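PDB 4JJJ: cellulose 1,4-beta-cellobiosidase from Thermobifida fusca, which probably cleaves cellulose to release cellobiose, this chain being the family 48 glycoside hydrolase part of a longer protein. Local coordinates for residues Q4-Q9 with E625-F630. The protein carries 1 engineered substitution. Residues are numbered along the deposited sequence; the frame is centred on the assembly and turned at random.
Sequences QAFLEQ and EIATAF
A5 sets its methyl over one face of the F630 ring, a CH-pi contact with CB 4.1 Å from the ring centroid. F6 comes next: a chi1 of 165°, which puts CG anti to the backbone N, swings the ring so that the carbonyl O of A627 sits at its edge, near the ring plane and 3.3 Å from CD1. CB of A627 is 3.9 Å from CD1 of F6, while CB of F6 meets CB of F630 at 4.1 Å. An alanine here would leave the A627 carbonyl and methyl without the ring beside them and is likely to open a gap next to V66. One turn on, Q9 lays its CG against CB of A627 (3.8 Å), then bends at chi2; the Q9 and I626 side chains cross at about a right angle, with NE2 near CB of I626 and hydrogen-bonded to OE1 of Q623. No hydrogen bond joins the two segments, whose axes run nearly antiparallel (159°) and close to 8.2 Å. Thus the first and last helices of this (alpha/alpha)6 chain, 2-14 and 620-637, lie side by side, with helix 50-67 packing on F6 and A627, and helix 519-533 on A5 and F630.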
loop_
_atom_site.group_PDB
_atom_site.type_symbol
_atom_site.label_atom_id
_atom_site.label_comp_id
_atom_site.label_asym_id
_atom_site.label_seq_id
_atom_site.Cartn_x
_atom_site.Cartn_y
_atom_site.Cartn_z
ATOM N N GLN A 4 1.207 19.061 22.794
ATOM C CA GLN A 4 2.354 18.568 23.647
ATOM C C GLN A 4 2.575 17.070 23.448
ATOM O O GLN A 4 3.690 16.646 23.250
ATOM C CB GLN A 4 2.180 18.818 25.157
ATOM C CG GLN A 4 3.076 19.986 25.582
ATOM C CD GLN A 4 2.877 21.224 24.700
ATOM O OE1 GLN A 4 3.647 21.491 23.734
ATOM N NE2 GLN A 4 1.802 22.002 25.017
ATOM N N ALA A 5 1.430 16.383 23.329
ATOM C CA ALA A 5 1.475 14.883 23.076
ATOM C C ALA A 5 2.043 14.624 21.701
ATOM O O ALA A 5 2.842 13.659 21.547
ATOM C CB ALA A 5 0.144 14.253 23.272
ATOM N N PHE A 6 1.595 15.403 20.702
ATOM C CA PHE A 6 2.187 15.288 19.361
ATOM C C PHE A 6 3.709 15.449 19.472
ATOM O O PHE A 6 4.471 14.684 18.943
ATOM C CB PHE A 6 1.597 16.307 18.395
ATOM C CG PHE A 6 2.430 16.439 17.156
ATOM C CD1 PHE A 6 2.452 15.474 16.208
ATOM C CD2 PHE A 6 3.234 17.546 16.995
ATOM C CE1 PHE A 6 3.316 15.574 15.088
ATOM C CE2 PHE A 6 4.040 17.666 15.892
ATOM C CZ PHE A 6 4.117 16.698 14.955
ATOM N N LEU A 7 4.135 16.532 20.108
ATOM C CA LEU A 7 5.572 16.818 20.032
ATOM C C LEU A 7 6.338 15.700 20.790
ATOM O O LEU A 7 7.421 15.382 20.362
ATOM C CB LEU A 7 5.862 18.228 20.597
ATOM C CG LEU A 7 5.537 19.374 19.693
ATOM C CD1 LEU A 7 5.441 20.666 20.582
ATOM C CD2 LEU A 7 6.514 19.408 18.454
ATOM N N GLU A 8 5.787 15.166 21.840
ATOM C CA GLU A 8 6.450 14.091 22.608
ATOM C C GLU A 8 6.637 12.852 21.727
ATOM O O GLU A 8 7.701 12.244 21.699
ATOM C CB GLU A 8 5.687 13.772 23.860
ATOM C CG GLU A 8 6.172 12.548 24.560
ATOM C CD GLU A 8 5.429 12.290 25.796
ATOM O OE1 GLU A 8 4.136 12.198 25.815
ATOM O OE2 GLU A 8 6.269 12.031 26.784
ATOM N N GLN A 9 5.544 12.449 21.096
ATOM C CA GLN A 9 5.586 11.294 20.187
ATOM C C GLN A 9 6.520 11.538 19.011
ATOM O O GLN A 9 7.325 10.659 18.641
ATOM C CB GLN A 9 4.126 11.017 19.746
ATOM C CG GLN A 9 3.947 9.834 18.799
ATOM C CD GLN A 9 4.210 8.471 19.382
ATOM O OE1 GLN A 9 4.605 8.283 20.556
ATOM N NE2 GLN A 9 3.988 7.455 18.545
ATOM N N GLU A 625 0.887 7.505 12.757
ATOM C CA GLU A 625 -0.570 7.598 12.770
ATOM C C GLU A 625 -1.007 8.198 14.083
ATOM O O GLU A 625 -1.786 9.143 14.177
ATOM C CB GLU A 625 -1.207 6.203 12.526
ATOM C CG GLU A 625 -2.629 6.305 12.113
ATOM C CD GLU A 625 -2.803 6.275 10.612
ATOM O OE1 GLU A 625 -3.181 7.277 10.027
ATOM O OE2 GLU A 625 -2.514 5.255 9.936
ATOM N N ILE A 626 -0.405 7.690 15.175
ATOM C CA ILE A 626 -0.684 8.211 16.505
ATOM C C ILE A 626 -0.330 9.731 16.626
ATOM O O ILE A 626 -1.120 10.517 17.166
ATOM C CB ILE A 626 0.016 7.377 17.622
ATOM C CG1 ILE A 626 -0.485 5.936 17.623
ATOM C CG2 ILE A 626 -0.199 8.025 18.951
ATOM C CD1 ILE A 626 0.485 5.027 18.416
ATOM N N ALA A 627 0.907 10.052 16.292
ATOM C CA ALA A 627 1.331 11.457 16.311
ATOM C C ALA A 627 0.325 12.316 15.570
ATOM O O ALA A 627 -0.020 13.365 16.034
ATOM C CB ALA A 627 2.688 11.628 15.692
ATOM N N THR A 628 -0.073 11.905 14.371
ATOM C CA THR A 628 -1.016 12.710 13.538
ATOM C C THR A 628 -2.382 12.789 14.229
ATOM O O THR A 628 -3.051 13.824 14.056
ATOM C CB THR A 628 -1.130 12.217 12.118
ATOM O OG1 THR A 628 -1.878 10.954 12.026
ATOM C CG2 THR A 628 0.227 12.172 11.481
ATOM N N ALA A 629 -2.807 11.809 14.992
ATOM C CA ALA A 629 -4.100 11.839 15.677
ATOM C C ALA A 629 -4.063 12.913 16.779
ATOM O O ALA A 629 -4.994 13.652 16.963
ATOM C CB ALA A 629 -4.474 10.442 16.240
ATOM N N PHE A 630 -2.968 12.940 17.506
ATOM C CA PHE A 630 -2.788 13.993 18.519
ATOM C C PHE A 630 -2.758 15.375 17.914
ATOM O O PHE A 630 -3.454 16.295 18.415
ATOM C CB PHE A 630 -1.521 13.770 19.332
ATOM C CG PHE A 630 -1.491 12.471 20.116
ATOM C CD1 PHE A 630 -2.662 11.823 20.614
ATOM C CD2 PHE A 630 -0.257 11.963 20.494
ATOM C CE1 PHE A 630 -2.559 10.649 21.390
ATOM C CE2 PHE A 630 -0.151 10.776 21.243
ATOM C CZ PHE A 630 -1.263 10.164 21.745
#